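Local structure of beta-L-arabinobiosidase (Bacteroides thetaiotaomicron, 5MQR) at residues I712-Y717 against S751-D756; Y817-I822 against F872-T877; N823-G828 against W892-P897; I887-W892 against A952-A957. The protein hydrolyses glycosidic bonds during the breakdown of complex plant pectin by a gut bacterium, probably including beta-L-arabinose linkages, and may also have exo-alpha-sialidase activity. All blocks are in the same frame, centred on the assembly; numbering follows the deposited sequence.

Contact 1 (I712-Y717 against S751-D756); sequences IGHHIY and SSWNAD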
# COMPACT_ATOMS: atom_id res chain seq x y z
N ILE A 712 23.70 -29.59 1.82
CA ILE A 712 24.30 -28.25 1.63
C ILE A 712 23.58 -27.44 0.55
O ILE A 712 23.36 -26.24 0.73
CB ILE A 712 25.81 -28.32 1.29
CG1 ILE A 712 26.60 -28.93 2.47
CG2 ILE A 712 26.33 -26.91 1.01
CD1 ILE A 712 28.04 -29.25 2.16
N GLY A 713 23.22 -28.09 -0.56
CA GLY A 713 22.49 -27.43 -1.65
C GLY A 713 21.19 -26.76 -1.18
O GLY A 713 20.97 -25.59 -1.47
N HIS A 714 20.38 -27.50 -0.42
CA HIS A 714 19.20 -26.97 0.26
C HIS A 714 19.57 -25.84 1.23
O HIS A 714 18.88 -24.82 1.25
CB HIS A 714 18.46 -28.05 1.06
CG HIS A 714 17.74 -29.07 0.23
ND1 HIS A 714 16.98 -28.75 -0.88
CD2 HIS A 714 17.61 -30.41 0.39
CE1 HIS A 714 16.43 -29.84 -1.37
NE2 HIS A 714 16.80 -30.87 -0.63
N HIS A 715 20.62 -26.03 2.04
CA HIS A 715 21.06 -24.98 2.99
C HIS A 715 21.33 -23.65 2.30
O HIS A 715 20.93 -22.60 2.80
CB HIS A 715 22.30 -25.40 3.80
CG HIS A 715 22.08 -26.60 4.66
ND1 HIS A 715 23.12 -27.34 5.18
CD2 HIS A 715 20.94 -27.22 5.05
CE1 HIS A 715 22.63 -28.36 5.87
NE2 HIS A 715 21.30 -28.30 5.82
N ILE A 716 21.98 -23.71 1.15
CA ILE A 716 22.33 -22.50 0.42
C ILE A 716 21.09 -21.90 -0.24
O ILE A 716 20.90 -20.68 -0.20
CB ILE A 716 23.44 -22.76 -0.61
CG1 ILE A 716 24.72 -23.17 0.12
CG2 ILE A 716 23.68 -21.53 -1.47
CD1 ILE A 716 25.76 -23.82 -0.76
N TYR A 717 20.27 -22.74 -0.85
CA TYR A 717 19.04 -22.26 -1.51
C TYR A 717 18.09 -21.57 -0.51
O TYR A 717 17.45 -20.57 -0.85
CB TYR A 717 18.31 -23.36 -2.28
CG TYR A 717 18.67 -23.50 -3.77
CD1 TYR A 717 19.84 -24.10 -4.20
CD2 TYR A 717 17.77 -23.07 -4.76
CE1 TYR A 717 20.13 -24.24 -5.55
CE2 TYR A 717 18.04 -23.21 -6.10
CZ TYR A 717 19.23 -23.78 -6.50
OH TYR A 717 19.48 -23.88 -7.86
N SER A 751 26.71 -36.75 -2.49
CA SER A 751 26.57 -36.09 -3.77
C SER A 751 26.38 -34.59 -3.55
O SER A 751 25.89 -34.16 -2.50
CB SER A 751 25.39 -36.65 -4.55
OG SER A 751 25.50 -38.05 -4.75
N SER A 752 26.77 -33.83 -4.57
CA SER A 752 26.79 -32.36 -4.48
C SER A 752 26.18 -31.67 -5.70
O SER A 752 26.55 -32.00 -6.84
CB SER A 752 28.24 -31.89 -4.32
OG SER A 752 28.30 -30.48 -4.42
N TRP A 753 25.29 -30.71 -5.44
CA TRP A 753 24.92 -29.69 -6.44
C TRP A 753 25.38 -28.32 -6.01
O TRP A 753 24.79 -27.31 -6.37
CB TRP A 753 23.43 -29.73 -6.82
CG TRP A 753 22.38 -29.28 -5.84
CD1 TRP A 753 21.84 -28.05 -5.77
CD2 TRP A 753 21.70 -30.07 -4.86
NE1 TRP A 753 20.89 -28.00 -4.80
CE2 TRP A 753 20.77 -29.24 -4.23
CE3 TRP A 753 21.77 -31.41 -4.47
CZ2 TRP A 753 19.92 -29.68 -3.22
CZ3 TRP A 753 20.93 -31.85 -3.47
CH2 TRP A 753 20.03 -30.99 -2.84
N ASN A 754 26.53 -28.26 -5.35
CA ASN A 754 26.94 -27.02 -4.69
C ASN A 754 27.40 -25.91 -5.60
O ASN A 754 27.27 -24.74 -5.22
CB ASN A 754 28.01 -27.30 -3.65
CG ASN A 754 27.47 -28.10 -2.49
OD1 ASN A 754 26.26 -28.12 -2.21
ND2 ASN A 754 28.36 -28.81 -1.82
N ALA A 755 27.93 -26.24 -6.78
CA ALA A 755 28.28 -25.17 -7.70
C ALA A 755 27.01 -24.50 -8.20
O ALA A 755 26.93 -23.28 -8.23
CB ALA A 755 29.12 -25.66 -8.85
N ASP A 756 25.99 -25.29 -8.55
CA ASP A 756 24.66 -24.72 -8.85
C ASP A 756 24.12 -23.88 -7.72
O ASP A 756 23.61 -22.82 -7.97
CB ASP A 756 23.64 -25.80 -9.20
CG ASP A 756 22.23 -25.29 -9.25
OD1 ASP A 756 21.79 -24.83 -10.33
OD2 ASP A 756 21.56 -25.39 -8.19
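Trp753 sets its indole against Gly713 and His714 by turning CG into the position between its own backbone N and carbonyl carbon (chi1 71°), while Asp756 swings its carboxylate toward Tyr717 with CG anti to the backbone N (chi1 169°). Gly713, having no side chain, lets its CA settle over one face of the indole, 3.9 Å from the centroid of the Trp753 five-membered ring, in a CH-pi contact. The same indole drives its six-membered edge into the face of the His714 imidazole, with Trp753 CZ2 above the middle of that ring and the two planes at 83°, a T-shaped pair. Tyr717 brings CE1 to within 3.9 Å of Trp753 NE1 and completes the aromatic cluster. The phenol of Tyr717 donates from OH to OD2 of Asp756 at 2.6 Å, on its syn side but somewhat out of the carboxylate plane, the ring and carboxylate planes being close to parallel. At the start of helix 712-719, CG2 of Ile712 rests 3.4 Å from OD1 of Asn754. Ser752 OG accepts from the backbone N of Asn754 at 3.0 Å, an ST turn at the start of helix 754-765, and Glu781 binds both Ser752 OG and Asn754 ND2. The contact thus joins the start of helix 712-719 to the N-terminal turn of helix 754-765, with helix 820-839 reaching Trp753 through Tyr825 and helix 948-964 packing on His714 and Trp753.

Contact 2 (Y817-I822 against F872-T877); sequences YARPTI and FETMRT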
# COMPACT_ATOMS: atom_id res chain seq x y z
N TYR A 817 25.19 -47.61 -9.66
CA TYR A 817 24.12 -47.36 -10.59
C TYR A 817 24.12 -45.88 -11.01
O TYR A 817 24.46 -44.99 -10.22
CB TYR A 817 22.77 -47.73 -9.98
CG TYR A 817 22.55 -49.19 -9.60
CD1 TYR A 817 23.34 -50.23 -10.13
CD2 TYR A 817 21.50 -49.54 -8.75
CE1 TYR A 817 23.09 -51.56 -9.79
CE2 TYR A 817 21.26 -50.86 -8.40
CZ TYR A 817 22.06 -51.86 -8.93
OH TYR A 817 21.84 -53.15 -8.57
N ALA A 818 23.73 -45.66 -12.26
CA ALA A 818 23.60 -44.32 -12.80
C ALA A 818 22.24 -43.75 -12.39
O ALA A 818 21.24 -43.93 -13.08
CB ALA A 818 23.78 -44.33 -14.30
N ARG A 819 22.23 -43.04 -11.27
CA ARG A 819 21.03 -42.46 -10.70
C ARG A 819 20.81 -41.02 -11.22
O ARG A 819 21.80 -40.29 -11.40
CB ARG A 819 21.14 -42.48 -9.18
CG ARG A 819 21.05 -43.88 -8.60
CD ARG A 819 21.50 -43.93 -7.14
NE ARG A 819 20.69 -43.07 -6.29
CZ ARG A 819 19.49 -43.35 -5.77
NH1 ARG A 819 18.88 -44.52 -5.99
NH2 ARG A 819 18.88 -42.45 -4.99
N PRO A 820 19.54 -40.61 -11.47
CA PRO A 820 19.35 -39.23 -11.98
C PRO A 820 19.62 -38.14 -10.96
O PRO A 820 19.62 -36.98 -11.34
CB PRO A 820 17.87 -39.20 -12.41
CG PRO A 820 17.24 -40.30 -11.64
CD PRO A 820 18.29 -41.37 -11.58
N THR A 821 19.82 -38.51 -9.69
CA THR A 821 20.39 -37.61 -8.68
C THR A 821 21.72 -37.02 -9.13
O THR A 821 21.79 -35.86 -9.55
CB THR A 821 20.62 -38.32 -7.34
OG1 THR A 821 21.30 -39.57 -7.59
CG2 THR A 821 19.30 -38.57 -6.61
N ILE A 822 22.78 -37.83 -9.05
CA ILE A 822 24.15 -37.33 -9.25
C ILE A 822 24.37 -36.83 -10.68
O ILE A 822 25.07 -35.85 -10.88
CB ILE A 822 25.25 -38.33 -8.80
CG1 ILE A 822 26.64 -37.70 -8.99
CG2 ILE A 822 25.17 -39.63 -9.57
CD1 ILE A 822 27.75 -38.34 -8.18
N PHE A 872 12.19 -40.45 -16.05
CA PHE A 872 13.62 -40.56 -15.81
C PHE A 872 13.85 -41.46 -14.63
O PHE A 872 13.26 -41.25 -13.57
CB PHE A 872 14.26 -39.20 -15.51
CG PHE A 872 14.36 -38.31 -16.70
CD1 PHE A 872 15.30 -38.56 -17.68
CD2 PHE A 872 13.52 -37.20 -16.84
CE1 PHE A 872 15.40 -37.74 -18.78
CE2 PHE A 872 13.62 -36.36 -17.94
CZ PHE A 872 14.57 -36.64 -18.92
N GLU A 873 14.70 -42.46 -14.81
CA GLU A 873 14.90 -43.50 -13.81
C GLU A 873 16.36 -43.93 -13.76
O GLU A 873 17.13 -43.75 -14.71
CB GLU A 873 14.01 -44.70 -14.11
CG GLU A 873 12.51 -44.39 -14.07
CD GLU A 873 11.63 -45.61 -14.35
OE1 GLU A 873 12.16 -46.73 -14.47
OE2 GLU A 873 10.38 -45.43 -14.44
N THR A 874 16.72 -44.52 -12.62
CA THR A 874 18.03 -45.07 -12.36
C THR A 874 18.33 -46.17 -13.36
O THR A 874 17.44 -46.94 -13.73
CB THR A 874 18.08 -45.70 -10.96
OG1 THR A 874 17.88 -44.67 -9.98
CG2 THR A 874 19.41 -46.38 -10.70
N MSE A 875 19.56 -46.19 -13.84
CA MSE A 875 19.98 -47.22 -14.78
C MSE A 875 20.85 -48.13 -13.94
O MSE A 875 21.87 -47.70 -13.39
CB MSE A 875 20.59 -46.47 -15.97
CG MSE A 875 21.01 -47.27 -17.20
SE MSE A 875 19.58 -48.41 -17.97
CE MSE A 875 18.17 -47.22 -18.55
N ARG A 876 20.41 -49.37 -13.76
CA ARG A 876 21.25 -50.40 -13.13
C ARG A 876 22.28 -50.90 -14.16
O ARG A 876 22.25 -50.50 -15.33
CB ARG A 876 20.41 -51.56 -12.55
CG ARG A 876 19.41 -51.13 -11.47
CD ARG A 876 18.94 -52.33 -10.65
NE ARG A 876 18.04 -51.95 -9.55
CZ ARG A 876 16.78 -52.37 -9.37
NH1 ARG A 876 16.18 -53.20 -10.22
NH2 ARG A 876 16.11 -51.96 -8.31
N THR A 877 23.20 -51.75 -13.70
CA THR A 877 24.28 -52.32 -14.51
C THR A 877 23.87 -52.69 -15.94
O THR A 877 24.60 -52.38 -16.88
CB THR A 877 24.86 -53.56 -13.81
OG1 THR A 877 25.02 -53.28 -12.41
CG2 THR A 877 26.20 -53.98 -14.43
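Ala818 and Met875 (a selenomethionine) exchange two backbone hydrogen bonds, forming one antiparallel hydrogen-bonded pair. Met875 N reaches Ala818 O at 2.9 Å on a nearly straight path, though from above the carbonyl plane; Ala818 N returns to Met875 O at 3.0 Å, this time in the carbonyl plane but more bent at the hydrogen. CA of Thr874 adds a CH...O contact to the same Ala818 O, 3.5 Å away. Outside this bridge, the extended Arg876 chain passes over one face of the Tyr817 ring. Its CG stands 3.7 Å from the Tyr817 ring centroid in a CH-pi contact, and CD lies 3.6 Å from Tyr817 CE2; the guanidinium leads away from the ring beyond CE2, and its NE binds Ser810 O. Thr874 runs alongside Arg819, its OG1 3.5 Å from Arg819 CG, and that hydroxyl pairs with Ser810 OG, whereas the Arg819 guanidinium turns to a salt bridge with Asp803. CD of Pro820 comes to 3.7 Å from Thr874 N, and the proline ring crosses the Thr874 side chain at about a right angle. Such an isolated beta bridge, placed directly before the N-cap Arg819, pins the loop leading into helix 820-839 to segment 873-877, which follows strand 871-872.

Contact 3 (N823-G828 against W892-P897); sequences NSYMYG and WYFNLP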
# COMPACT_ATOMS: atom_id res chain seq x y z
N ASN A 823 23.74 -37.47 -11.66
CA ASN A 823 23.85 -36.99 -13.05
C ASN A 823 23.24 -35.60 -13.29
O ASN A 823 23.84 -34.80 -13.99
CB ASN A 823 23.29 -38.02 -14.04
CG ASN A 823 24.22 -39.21 -14.18
OD1 ASN A 823 25.29 -39.08 -14.78
ND2 ASN A 823 23.84 -40.36 -13.58
N SER A 824 22.08 -35.32 -12.70
CA SER A 824 21.48 -34.01 -12.83
C SER A 824 22.29 -32.98 -12.05
O SER A 824 22.46 -31.85 -12.49
CB SER A 824 20.04 -34.03 -12.32
OG SER A 824 19.23 -34.88 -13.10
N TYR A 825 22.77 -33.38 -10.87
CA TYR A 825 23.55 -32.50 -10.03
C TYR A 825 24.81 -32.04 -10.77
O TYR A 825 25.18 -30.86 -10.74
CB TYR A 825 23.99 -33.16 -8.71
CG TYR A 825 22.93 -33.66 -7.75
CD1 TYR A 825 21.59 -33.30 -7.83
CD2 TYR A 825 23.32 -34.48 -6.70
CE1 TYR A 825 20.66 -33.77 -6.92
CE2 TYR A 825 22.40 -34.96 -5.78
CZ TYR A 825 21.07 -34.62 -5.90
OH TYR A 825 20.20 -35.12 -4.96
N MSE A 826 25.48 -32.98 -11.43
CA MSE A 826 26.72 -32.68 -12.13
C MSE A 826 26.40 -31.87 -13.35
O MSE A 826 27.14 -30.92 -13.65
CB MSE A 826 27.53 -33.93 -12.42
CG MSE A 826 27.97 -34.62 -11.12
SE MSE A 826 29.15 -33.51 -9.99
CE MSE A 826 30.77 -33.52 -11.10
N TYR A 827 25.30 -32.19 -14.04
CA TYR A 827 24.81 -31.31 -15.11
C TYR A 827 24.69 -29.86 -14.60
O TYR A 827 25.25 -28.93 -15.20
CB TYR A 827 23.46 -31.77 -15.68
CG TYR A 827 22.86 -30.74 -16.58
CD1 TYR A 827 23.30 -30.60 -17.90
CD2 TYR A 827 21.88 -29.86 -16.12
CE1 TYR A 827 22.78 -29.62 -18.74
CE2 TYR A 827 21.35 -28.89 -16.96
CZ TYR A 827 21.80 -28.77 -18.26
OH TYR A 827 21.26 -27.80 -19.06
N GLY A 828 23.95 -29.70 -13.51
CA GLY A 828 23.75 -28.40 -12.86
C GLY A 828 25.04 -27.70 -12.48
O GLY A 828 25.18 -26.49 -12.71
N TRP A 892 14.64 -31.58 -13.84
CA TRP A 892 14.00 -30.26 -13.91
C TRP A 892 14.42 -29.26 -12.81
O TRP A 892 14.25 -28.06 -12.98
CB TRP A 892 12.48 -30.38 -13.90
CG TRP A 892 11.96 -30.87 -15.17
CD1 TRP A 892 11.77 -30.15 -16.31
CD2 TRP A 892 11.59 -32.20 -15.47
NE1 TRP A 892 11.28 -30.94 -17.29
CE2 TRP A 892 11.15 -32.21 -16.81
CE3 TRP A 892 11.55 -33.39 -14.73
CZ2 TRP A 892 10.69 -33.36 -17.44
CZ3 TRP A 892 11.10 -34.56 -15.37
CH2 TRP A 892 10.68 -34.53 -16.71
N TYR A 893 14.96 -29.75 -11.71
CA TYR A 893 15.62 -28.88 -10.72
C TYR A 893 16.71 -28.01 -11.36
O TYR A 893 16.97 -26.91 -10.89
CB TYR A 893 16.20 -29.74 -9.58
CG TYR A 893 16.67 -29.00 -8.38
CD1 TYR A 893 17.91 -28.41 -8.37
CD2 TYR A 893 15.91 -28.95 -7.22
CE1 TYR A 893 18.36 -27.70 -7.27
CE2 TYR A 893 16.36 -28.28 -6.09
CZ TYR A 893 17.59 -27.65 -6.12
OH TYR A 893 18.08 -26.97 -5.02
N PHE A 894 17.33 -28.51 -12.42
CA PHE A 894 18.39 -27.78 -13.11
C PHE A 894 18.01 -27.44 -14.54
O PHE A 894 18.87 -27.13 -15.35
CB PHE A 894 19.69 -28.59 -13.08
CG PHE A 894 20.06 -29.05 -11.72
CD1 PHE A 894 20.80 -28.23 -10.88
CD2 PHE A 894 19.66 -30.28 -11.26
CE1 PHE A 894 21.12 -28.65 -9.59
CE2 PHE A 894 19.99 -30.70 -9.98
CZ PHE A 894 20.72 -29.89 -9.14
N ASN A 895 16.72 -27.47 -14.84
CA ASN A 895 16.22 -27.24 -16.20
C ASN A 895 16.97 -28.06 -17.27
O ASN A 895 17.27 -27.57 -18.35
CB ASN A 895 16.26 -25.73 -16.54
CG ASN A 895 15.42 -24.90 -15.58
OD1 ASN A 895 14.20 -24.95 -15.61
ND2 ASN A 895 16.07 -24.16 -14.72
N LEU A 896 17.28 -29.31 -16.93
CA LEU A 896 18.03 -30.18 -17.84
C LEU A 896 17.25 -30.56 -19.10
O LEU A 896 17.78 -30.43 -20.20
CB LEU A 896 18.54 -31.43 -17.09
CG LEU A 896 19.48 -32.41 -17.80
CD1 LEU A 896 20.18 -33.31 -16.79
CD2 LEU A 896 18.74 -33.26 -18.81
N PRO A 897 16.01 -31.07 -18.95
CA PRO A 897 15.38 -31.60 -20.17
C PRO A 897 15.02 -30.53 -21.19
O PRO A 897 14.85 -29.37 -20.84
CB PRO A 897 14.11 -32.29 -19.64
CG PRO A 897 14.43 -32.58 -18.20
CD PRO A 897 15.18 -31.35 -17.76
O HOH W 1 19.45 -25.86 -18.38
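Phe894 is the main bump of this contact: its ring slots into the shallow groove that Ser824, Tyr825 and Gly828 make on one side of helix 820-839. Ser824 O lies over one ring face, 3.4 Å from Phe894 CD2, while still accepting from Gly828 N in the helix. Gly828 supplies the hollow, its bare CA standing 3.6 Å from Phe894 CD1. Where the groove ends, CE2 of Phe894 approaches the edge of the Tyr825 ring, 3.7 Å from CD1 of Tyr825. The opposite face of the phenylalanine carries CD1 of its own neighbour Tyr893, so the ring is held between helix backbone and tyrosine.

A second fit lies beside the first, between Tyr827 and Leu896. Tyr827 extends with CG anti to its backbone N (chi1 170°) and offers a flat face to Leu896, whose CG sits over the ring centre at 3.9 Å from the Tyr827 centroid; Phe894 O meets the ring edge, 3.4 Å from Tyr827 CE2. At the tip, a water bridges Tyr827 OH and Asn895 O, its oxygen 2.7 Å from Tyr827 OH. With an alanine here, Leu896 is likely to lose the surface it rests on, and the water the hydroxyl it bridges to Asn895 O.

Asn895, with positive phi, is the C-prime residue of a Schellman motif: short helix 890-893 ends in this turn, and the residues around it plug into the side of helix 820-839.

Contact 4 (I887-W892 against A952-A957); sequences IGYIPW and AQTLTA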
# COMPACT_ATOMS: atom_id res chain seq x y z
N ILE A 887 13.29 -38.96 -7.44
CA ILE A 887 14.56 -38.55 -8.04
C ILE A 887 14.45 -38.34 -9.55
O ILE A 887 15.23 -37.62 -10.10
CB ILE A 887 15.75 -39.49 -7.73
CG1 ILE A 887 15.53 -40.92 -8.25
CG2 ILE A 887 16.04 -39.48 -6.24
CD1 ILE A 887 16.80 -41.77 -8.27
N GLY A 888 13.46 -38.95 -10.19
CA GLY A 888 13.21 -38.73 -11.62
C GLY A 888 12.76 -37.33 -12.01
O GLY A 888 12.73 -37.00 -13.21
N TYR A 889 12.37 -36.51 -11.03
CA TYR A 889 12.06 -35.12 -11.27
C TYR A 889 13.26 -34.19 -11.15
O TYR A 889 13.18 -33.07 -11.62
CB TYR A 889 10.91 -34.64 -10.38
CG TYR A 889 9.57 -35.28 -10.70
CD1 TYR A 889 9.00 -35.19 -11.98
CD2 TYR A 889 8.86 -35.96 -9.72
CE1 TYR A 889 7.77 -35.80 -12.25
CE2 TYR A 889 7.64 -36.56 -9.98
CZ TYR A 889 7.10 -36.49 -11.23
OH TYR A 889 5.89 -37.10 -11.43
N ILE A 890 14.38 -34.66 -10.60
CA ILE A 890 15.57 -33.83 -10.37
C ILE A 890 16.15 -33.22 -11.66
O ILE A 890 16.61 -32.10 -11.61
CB ILE A 890 16.65 -34.58 -9.56
CG1 ILE A 890 16.12 -34.89 -8.15
CG2 ILE A 890 17.92 -33.76 -9.37
CD1 ILE A 890 17.04 -35.80 -7.35
N PRO A 891 16.06 -33.90 -12.82
CA PRO A 891 16.51 -33.18 -14.01
C PRO A 891 15.92 -31.76 -14.17
O PRO A 891 16.66 -30.84 -14.57
CB PRO A 891 16.06 -34.09 -15.15
CG PRO A 891 16.10 -35.46 -14.55
CD PRO A 891 15.56 -35.23 -13.16
N TRP A 892 14.64 -31.58 -13.84
CA TRP A 892 14.00 -30.26 -13.91
C TRP A 892 14.42 -29.26 -12.81
O TRP A 892 14.25 -28.06 -12.98
CB TRP A 892 12.48 -30.38 -13.90
CG TRP A 892 11.96 -30.87 -15.17
CD1 TRP A 892 11.77 -30.15 -16.31
CD2 TRP A 892 11.59 -32.20 -15.47
NE1 TRP A 892 11.28 -30.94 -17.29
CE2 TRP A 892 11.15 -32.21 -16.81
CE3 TRP A 892 11.55 -33.39 -14.73
CZ2 TRP A 892 10.69 -33.36 -17.44
CZ3 TRP A 892 11.10 -34.56 -15.37
CH2 TRP A 892 10.68 -34.53 -16.71
N ALA A 952 11.06 -30.99 -1.43
CA ALA A 952 11.67 -29.72 -1.79
C ALA A 952 12.33 -29.75 -3.17
O ALA A 952 12.20 -28.77 -3.96
CB ALA A 952 12.67 -29.28 -0.73
N GLN A 953 13.06 -30.83 -3.44
CA GLN A 953 13.60 -31.04 -4.78
C GLN A 953 12.47 -31.06 -5.83
O GLN A 953 12.54 -30.35 -6.85
CB GLN A 953 14.40 -32.33 -4.86
CG GLN A 953 15.73 -32.23 -4.15
CD GLN A 953 16.54 -33.50 -4.29
OE1 GLN A 953 16.08 -34.59 -3.94
NE2 GLN A 953 17.77 -33.36 -4.81
N THR A 954 11.47 -31.91 -5.59
CA THR A 954 10.35 -32.04 -6.50
C THR A 954 9.60 -30.70 -6.74
O THR A 954 9.29 -30.35 -7.89
CB THR A 954 9.37 -33.09 -5.96
OG1 THR A 954 10.05 -34.33 -5.77
CG2 THR A 954 8.16 -33.27 -6.93
N LEU A 955 9.33 -29.97 -5.67
CA LEU A 955 8.62 -28.69 -5.78
C LEU A 955 9.44 -27.61 -6.48
O LEU A 955 8.89 -26.78 -7.19
CB LEU A 955 8.16 -28.23 -4.40
CG LEU A 955 6.97 -29.04 -3.87
CD1 LEU A 955 6.84 -28.94 -2.36
CD2 LEU A 955 5.65 -28.63 -4.52
N THR A 956 10.76 -27.64 -6.30
CA THR A 956 11.66 -26.69 -6.93
C THR A 956 11.65 -26.95 -8.41
O THR A 956 11.50 -26.05 -9.22
CB THR A 956 13.09 -26.83 -6.35
OG1 THR A 956 13.06 -26.44 -4.97
CG2 THR A 956 14.11 -25.93 -7.09
N ALA A 957 11.80 -28.24 -8.75
CA ALA A 957 11.73 -28.72 -10.13
C ALA A 957 10.38 -28.43 -10.79
O ALA A 957 10.34 -28.05 -11.96
CB ALA A 957 12.00 -30.22 -10.14
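Van der Waals packing of Ala957 against residues Tyr889 to Trp892 brings the two segments closest. The methyl of Ala957 nestles against these residues, 3.4 Å from Tyr889 O and 3.8 Å from Trp892 CB, and the small residue lets the backbones come within 4.7 Å between the CA atoms of Trp892 and Ala957. One turn back along the helix, Thr954 directs CG2 at the tyrosine ring, 3.9 Å from Tyr889 CD2, approaching it obliquely.

A mixed contact follows at Ile890, whose CD1 reaches the amide of Gln953 and lies 3.6 Å from NE2 and 3.7 Å from OE1. The Gln953 chain runs extended beyond CG (chi2 -178°), which carries the amide across the isoleucine tip and on to Tyr825, where NE2 is bonded to OH. A leucine in place of Gln953 would probably leave the Tyr825 hydroxyl without this nitrogen partner.

No hydrogen bond crosses between the two segments; those described next lie within one segment. Ala952 O takes two, from the backbone N of Thr956 and from Thr956 OG1 at 2.7 Å, the donors coming from opposite faces of the carbonyl plane. On the other side, Trp892 N binds Tyr889 O at 3.0 Å, so the carbonyl beside the Ala957 methyl is already engaged.

Helix 948-964 thus packs through Gln953, Thr954 and Ala957 on the end of the 3-10 segment 887-889 and the start of helix 890-893. Trp907 stacks on Tyr889 and meets Trp892 edge-to-face; Ile890 also packs on helix 820-839, while helices 972-985 and 1022-1029 flank helix 948-964 at Leu955.

Going from the N terminus, contact 1 closes first, bringing 751-756 back onto 712-717 through an excursion of 33 residues, part helix and with no strand, before any other opens. Contact 2 begins at 817 and closes at 872-877 across helices 820-839 and 843-864. Contact 3 starts inside that loop, on the same helix 820-839, and closes after it at 892-897, so the two cross. Contact 4 opens at 887, after contact 2 has closed, yet crosses contact 3, with which it shares Trp892, and ends on helix 948-964. All lie within the MGH1-like glycoside hydrolase region, linking helices 712-719, 754-765, 820-839, 890-893 and 948-964, as expected of a six-hairpin glycosidase.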